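KaiC-like domain-containing protein (Pyrococcus horikoshii, PDB 2EKD) is of unknown function but probably adopts a P-loop NTPase-like alpha/beta fold related to KaiC, its chains gathering into an assembly of six. Local coordinates at residues I134-V137 and K138-S141; K162-S165 and P166-D169; F154-R157 and N158-E161. All coordinates share one frame; numbering follows the deposited sequence.

Interaction 1: residues I134-V137 and K138-S141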
loop_
_atom_site.group_PDB
_atom_site.type_symbol
_atom_site.label_atom_id
_atom_site.label_comp_id
_atom_site.label_asym_id
_atom_site.label_seq_id
_atom_site.Cartn_x
_atom_site.Cartn_y
_atom_site.Cartn_z
ATOM N N ILE F 134 10.805 18.995 -0.051
ATOM C CA ILE F 134 10.309 20.185 -0.726
ATOM C C ILE F 134 11.421 21.246 -0.805
ATOM O O ILE F 134 11.541 21.956 -1.804
ATOM C CB ILE F 134 9.059 20.740 0.010
ATOM C CG1 ILE F 134 7.870 19.821 -0.260
ATOM C CG2 ILE F 134 8.745 22.151 -0.449
ATOM C CD1 ILE F 134 6.739 19.964 0.733
ATOM N N ASN F 135 12.236 21.352 0.239
ATOM C CA ASN F 135 13.325 22.327 0.216
ATOM C C ASN F 135 14.366 21.929 -0.825
ATOM O O ASN F 135 14.979 22.786 -1.459
ATOM C CB ASN F 135 13.975 22.468 1.596
ATOM C CG ASN F 135 13.079 23.196 2.582
ATOM O OD1 ASN F 135 12.401 24.159 2.218
ATOM N ND2 ASN F 135 13.077 22.748 3.838
ATOM N N VAL F 136 14.559 20.627 -1.008
ATOM C CA VAL F 136 15.509 20.148 -2.006
ATOM C C VAL F 136 15.000 20.558 -3.387
ATOM O O VAL F 136 15.767 21.038 -4.227
ATOM C CB VAL F 136 15.661 18.609 -1.965
ATOM C CG1 VAL F 136 16.479 18.138 -3.168
ATOM C CG2 VAL F 136 16.350 18.190 -0.662
ATOM N N VAL F 137 13.704 20.374 -3.616
ATOM C CA VAL F 137 13.125 20.746 -4.893
ATOM C C VAL F 137 13.264 22.258 -5.130
ATOM O O VAL F 137 13.577 22.683 -6.240
ATOM C CB VAL F 137 11.639 20.333 -4.980
ATOM C CG1 VAL F 137 11.015 20.857 -6.287
ATOM C CG2 VAL F 137 11.526 18.814 -4.926
ATOM N N LYS F 138 13.047 23.063 -4.090
ATOM C CA LYS F 138 13.167 24.520 -4.225
ATOM C C LYS F 138 14.593 24.850 -4.636
ATOM O O LYS F 138 14.835 25.762 -5.419
ATOM C CB LYS F 138 12.853 25.239 -2.900
ATOM C CG LYS F 138 11.459 24.996 -2.353
ATOM C CD LYS F 138 11.048 26.082 -1.357
ATOM C CE LYS F 138 12.015 26.195 -0.190
ATOM N NZ LYS F 138 11.727 27.399 0.642
HETATM N N MSE F 139 15.535 24.095 -4.090
HETATM C CA MSE F 139 16.942 24.278 -4.394
HETATM C C MSE F 139 17.155 24.089 -5.895
HETATM O O MSE F 139 17.967 24.779 -6.507
HETATM C CB MSE F 139 17.774 23.275 -3.579
HETATM C CG MSE F 139 19.222 23.114 -4.013
HETATM SE SE MSE F 139 20.254 22.269 -2.766
HETATM C CE MSE F 139 19.176 20.966 -2.201
ATOM N N VAL F 140 16.415 23.165 -6.494
ATOM C CA VAL F 140 16.549 22.934 -7.926
ATOM C C VAL F 140 15.841 24.025 -8.734
ATOM O O VAL F 140 16.384 24.525 -9.710
ATOM C CB VAL F 140 15.976 21.557 -8.344
ATOM C CG1 VAL F 140 16.046 21.406 -9.864
ATOM C CG2 VAL F 140 16.760 20.431 -7.662
ATOM N N SER F 141 14.638 24.412 -8.326
ATOM C CA SER F 141 13.919 25.428 -9.081
ATOM C C SER F 141 14.505 26.834 -8.968
ATOM O O SER F 141 14.285 27.657 -9.844
ATOM C CB SER F 141 12.443 25.448 -8.683
ATOM O OG SER F 141 12.285 25.782 -7.323
#
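The amide of Asn135 lies beside the side chain of Lys138, both pointing the same way along the helix surface. Its oxygen does the touching: OD1 of Asn135 sits 3.2 Å from Lys138 CE, while the ammonium NZ of Lys138 stands farther off, 3.7 Å from the same OD1, so the approach is a carbon contact with at most a mild electrostatic pull and no hydrogen bond. Lower on the lysine, CG packs against the carbonyl oxygen of Ile134, and the bend at chi3 (-58°) carries CE back over Asn135. On another side of the helix, Val136 and Met139, a selenomethionine, cross at a slant: the methyl CE of Met139 is 4.0 Å from Val136 CG1, and Val136 also packs on Leu121 and Ile125.

These residues form the last two turns of helix 130-141, which lies beside helices 121-127 and 165-174 in the alpha/beta fold; Val137 packs on Ile167 and Val174 of helix 165-174. The i to i+4 ladder runs from Lys138 N to Ile134 O at 3.0 Å and from Met139 N to Asn135 O, also at 3.0 Å. It stretches at Val140 N, 3.2 Å from Val136 O, where a second, weak bond to Val137 O shares the same N-H. Val137 O thus takes two donors, the straighter coming from Ser141 N at 2.9 Å. At this end of the helix the hydroxyl OG of Ser141 hydrogen-bonds Glu54 OE2 of the second subunit, while Ile134 packs on Leu127 of that subunit.

Interaction 2: residues K162-S165 and P166-D169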
loop_
_atom_site.group_PDB
_atom_site.type_symbol
_atom_site.label_atom_id
_atom_site.label_comp_id
_atom_site.label_asym_id
_atom_site.label_seq_id
_atom_site.Cartn_x
_atom_site.Cartn_y
_atom_site.Cartn_z
ATOM N N LYS F 162 9.948 5.691 -5.172
ATOM C CA LYS F 162 9.549 4.806 -4.082
ATOM C C LYS F 162 9.626 5.441 -2.692
ATOM O O LYS F 162 8.938 5.002 -1.772
ATOM C CB LYS F 162 10.379 3.519 -4.143
ATOM C CG LYS F 162 10.253 2.817 -5.495
ATOM C CD LYS F 162 11.136 1.587 -5.593
ATOM C CE LYS F 162 11.053 0.942 -6.976
ATOM N NZ LYS F 162 9.645 0.652 -7.389
ATOM N N HIS F 163 10.453 6.470 -2.535
ATOM C CA HIS F 163 10.564 7.157 -1.249
ATOM C C HIS F 163 9.397 8.135 -1.114
ATOM O O HIS F 163 8.732 8.181 -0.081
ATOM C CB HIS F 163 11.881 7.928 -1.159
ATOM C CG HIS F 163 12.005 8.763 0.078
ATOM N ND1 HIS F 163 12.140 8.217 1.337
ATOM C CD2 HIS F 163 12.028 10.108 0.244
ATOM C CE1 HIS F 163 12.245 9.189 2.227
ATOM N NE2 HIS F 163 12.181 10.346 1.589
ATOM N N SER F 164 9.165 8.924 -2.162
ATOM C CA SER F 164 8.070 9.886 -2.181
ATOM C C SER F 164 7.664 10.236 -3.606
ATOM O O SER F 164 8.250 11.116 -4.241
ATOM C CB SER F 164 8.451 11.165 -1.444
ATOM O OG SER F 164 7.365 12.076 -1.482
ATOM N N SER F 165 6.651 9.539 -4.101
ATOM C CA SER F 165 6.154 9.754 -5.452
ATOM C C SER F 165 5.798 11.226 -5.724
ATOM O O SER F 165 6.058 11.738 -6.814
ATOM C CB SER F 165 4.940 8.855 -5.697
ATOM O OG SER F 165 4.807 8.560 -7.075
ATOM N N PRO F 166 5.183 11.920 -4.747
ATOM C CA PRO F 166 4.836 13.331 -4.970
ATOM C C PRO F 166 6.072 14.173 -5.291
ATOM O O PRO F 166 6.050 15.020 -6.185
ATOM C CB PRO F 166 4.193 13.743 -3.645
ATOM C CG PRO F 166 3.507 12.495 -3.216
ATOM C CD PRO F 166 4.562 11.426 -3.504
ATOM N N ILE F 167 7.152 13.926 -4.558
ATOM C CA ILE F 167 8.395 14.657 -4.752
ATOM C C ILE F 167 8.930 14.513 -6.177
ATOM O O ILE F 167 9.423 15.479 -6.761
ATOM C CB ILE F 167 9.465 14.180 -3.755
ATOM C CG1 ILE F 167 8.996 14.477 -2.329
ATOM C CG2 ILE F 167 10.800 14.853 -4.055
ATOM C CD1 ILE F 167 8.798 15.957 -2.044
ATOM N N LEU F 168 8.837 13.310 -6.735
ATOM C CA LEU F 168 9.309 13.094 -8.091
ATOM C C LEU F 168 8.513 13.973 -9.060
ATOM O O LEU F 168 9.086 14.632 -9.924
ATOM C CB LEU F 168 9.172 11.621 -8.484
ATOM C CG LEU F 168 9.642 11.301 -9.907
ATOM C CD1 LEU F 168 11.113 11.716 -10.073
ATOM C CD2 LEU F 168 9.479 9.797 -10.176
ATOM N N ASP F 169 7.193 13.983 -8.906
ATOM C CA ASP F 169 6.335 14.786 -9.770
ATOM C C ASP F 169 6.646 16.278 -9.648
ATOM O O ASP F 169 6.583 17.013 -10.627
ATOM C CB ASP F 169 4.861 14.540 -9.433
ATOM C CG ASP F 169 4.337 13.243 -10.023
ATOM O OD1 ASP F 169 4.185 13.174 -11.268
ATOM O OD2 ASP F 169 4.084 12.294 -9.244
#
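Ile167 folds back on Ser164, one helical turn earlier in the chain. Its CB lies 3.3 Å from the carbonyl oxygen O of Ser164. The next atom, CG1, stands beside the backbone N of its own residue (chi1 -63°), which turns it onto the serine side chain: CG1 of Ile167 is 3.0 Å from Ser164 OG and 3.5 Å from Ser164 CB, a tight fit. At the tip, CD1 leads away from the serine and is 4.2 Å from Ser164 OG. Ile167 also packs on Asn133 and Ile125. The hydroxyl of Ser164 therefore looks onto carbon, with Pro166 CD 3.5 Å from OG on the proline side.

Ser164 is the N-cap of helix 165-174 and also the residue at which helix 157-163 gives up helical geometry, making a kink between two helices of one beta-alpha-beta crossover that links strand 149-156 to strand 177-182, with strand 17-22 between them in the sheet. Pro166 belongs in this first turn, where a missing N-H costs no helical hydrogen bond. The regular ladder starts hesitantly, with a weak bond from Leu168 N to Ser164 O, and continues with a straight one (166°) from Asp169 N to Ser165 O at 3.3 Å.

The carboxylate of Asp169 also comes near that carbonyl: OD2 is 3.2 Å from Ser165 O, two acceptors that would be expected to repel. The position is probably set by Lys162 of the second subunit, whose NZ makes a salt bridge with OD2 and a hydrogen bond with Ser165 OG; OG also bonds Glu161 OE2, and Asp169 OD1 takes Asn158 ND2 of the second subunit.

Interaction 3: residues F154-R157 and N158-E161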
loop_
_atom_site.group_PDB
_atom_site.type_symbol
_atom_site.label_atom_id
_atom_site.label_comp_id
_atom_site.label_asym_id
_atom_site.label_seq_id
_atom_site.Cartn_x
_atom_site.Cartn_y
_atom_site.Cartn_z
ATOM N N PHE F 154 21.485 14.132 -12.550
ATOM C CA PHE F 154 21.405 12.680 -12.693
ATOM C C PHE F 154 20.723 12.140 -11.444
ATOM O O PHE F 154 21.287 12.209 -10.352
ATOM C CB PHE F 154 22.799 12.061 -12.787
ATOM C CG PHE F 154 23.439 12.179 -14.140
ATOM C CD1 PHE F 154 23.803 13.422 -14.653
ATOM C CD2 PHE F 154 23.716 11.039 -14.887
ATOM C CE1 PHE F 154 24.438 13.527 -15.890
ATOM C CE2 PHE F 154 24.353 11.131 -16.125
ATOM C CZ PHE F 154 24.714 12.381 -16.627
ATOM N N VAL F 155 19.516 11.610 -11.591
ATOM C CA VAL F 155 18.806 11.073 -10.438
ATOM C C VAL F 155 18.335 9.644 -10.666
ATOM O O VAL F 155 17.886 9.292 -11.758
ATOM C CB VAL F 155 17.566 11.927 -10.077
ATOM C CG1 VAL F 155 17.967 13.397 -9.889
ATOM C CG2 VAL F 155 16.504 11.788 -11.162
ATOM N N ASN F 156 18.468 8.820 -9.632
ATOM C CA ASN F 156 18.003 7.448 -9.694
ATOM C C ASN F 156 16.503 7.586 -9.426
ATOM O O ASN F 156 16.079 7.760 -8.288
ATOM C CB ASN F 156 18.665 6.601 -8.611
ATOM C CG ASN F 156 18.285 5.146 -8.709
ATOM O OD1 ASN F 156 17.115 4.820 -8.871
ATOM N ND2 ASN F 156 19.271 4.258 -8.601
ATOM N N ARG F 157 15.720 7.530 -10.497
ATOM C CA ARG F 157 14.269 7.690 -10.454
ATOM C C ARG F 157 13.515 6.841 -9.428
ATOM O O ARG F 157 12.705 7.364 -8.668
ATOM C CB ARG F 157 13.687 7.430 -11.847
ATOM C CG ARG F 157 12.186 7.643 -11.932
ATOM C CD ARG F 157 11.616 7.086 -13.221
ATOM N NE ARG F 157 10.274 7.599 -13.472
ATOM C CZ ARG F 157 9.211 7.326 -12.720
ATOM N NH1 ARG F 157 9.322 6.535 -11.660
ATOM N NH2 ARG F 157 8.034 7.858 -13.028
ATOM N N ASN F 158 13.779 5.540 -9.414
ATOM C CA ASN F 158 13.112 4.628 -8.491
ATOM C C ASN F 158 13.331 4.979 -7.029
ATOM O O ASN F 158 12.426 4.823 -6.208
ATOM C CB ASN F 158 13.563 3.188 -8.740
ATOM C CG ASN F 158 13.134 2.673 -10.098
ATOM O OD1 ASN F 158 12.103 3.088 -10.634
ATOM N ND2 ASN F 158 13.912 1.749 -10.658
ATOM N N VAL F 159 14.534 5.435 -6.700
ATOM C CA VAL F 159 14.838 5.822 -5.337
ATOM C C VAL F 159 13.925 6.971 -4.903
ATOM O O VAL F 159 13.399 6.956 -3.793
ATOM C CB VAL F 159 16.311 6.260 -5.199
ATOM C CG1 VAL F 159 16.531 6.943 -3.863
ATOM C CG2 VAL F 159 17.222 5.051 -5.320
ATOM N N ILE F 160 13.733 7.965 -5.770
ATOM C CA ILE F 160 12.867 9.094 -5.422
ATOM C C ILE F 160 11.397 8.667 -5.480
ATOM O O ILE F 160 10.618 8.940 -4.568
ATOM C CB ILE F 160 13.059 10.295 -6.389
ATOM C CG1 ILE F 160 14.505 10.797 -6.338
ATOM C CG2 ILE F 160 12.102 11.406 -6.013
ATOM C CD1 ILE F 160 14.789 11.951 -7.295
ATOM N N GLU F 161 11.034 7.986 -6.559
ATOM C CA GLU F 161 9.667 7.515 -6.763
ATOM C C GLU F 161 9.152 6.666 -5.597
ATOM O O GLU F 161 8.060 6.904 -5.079
ATOM C CB GLU F 161 9.609 6.724 -8.073
ATOM C CG GLU F 161 8.362 5.875 -8.300
ATOM C CD GLU F 161 7.104 6.690 -8.499
ATOM O OE1 GLU F 161 7.157 7.698 -9.238
ATOM O OE2 GLU F 161 6.055 6.311 -7.931
HETATM O O HOH W 1 15.211 4.400 -11.455
#
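Asn158 meets Asn156 through both carbon and water: its CB rests 3.9 Å from Asn156 OD1, and its backbone N donates to a water, 2.7 Å away, which in turn donates to that same OD1. Val159 comes next and is gripped from two directions, its N giving a weak capping bond to Asn156 OD1 at 3.4 Å and another weak bond to Asn156 O. Its CG2 lies 3.6 Å from Asn156 CG, the two side chains crossing at about a right angle. In Asn156, chi1 (-176°) sets CG anti to the backbone N and carries the amide toward the helix start, and chi2 (-46°) turns OD1 to Val159 N. Ile160 sends its N weakly to Asn156 O and its CD1 down to Val155 CB, 3.9 Å away, tying the helix to the strand it follows. Glu161 N makes the straight bond of the group, to Arg157 O at 2.8 Å.

Asn156 is the N-cap where strand 149-156, an inner strand of the sheet, turns directly into helix 157-163. Its ND2 hydrogen-bonds Glu173 OE1 of the third subunit. A leucine at Asn156 would probably leave Val159 N and the water without their side-chain acceptor and that glutamate without its amide donor. Beyond the cap, Arg157 and Glu161 lie side by side with guanidinium and carboxylate planes 18° apart and form a salt bridge: NH1 of Arg157 is 3.5 Å from Glu161 OE1, a weak, bent hydrogen bond, while Glu161 OE2 is hydrogen-bonded to Ser165 OG. The pairing is thus likely to act chiefly through charge.

Along the chain the order is interaction 1, then 3, then 2, the last two continuous with each other and the most closely joined, their centres about 9 Å apart on the consecutive helices 157-163 and 165-174. Leu168 is the bridge: its CD2 lies 3.6 Å from Arg157 CZ, covering the arginine-glutamate pair, and its CB packs on Ile160. Interaction 1 reaches interaction 2, about 13 Å away between centres, through Val137 CG2 and Ile167 CG2, 4.1 Å apart, but does not touch interaction 3; their nearest atoms are about 7 Å apart. Interactions 1 and 2 both border the second subunit, and interactions 2 and 3 the third, placing this region at subunit interfaces.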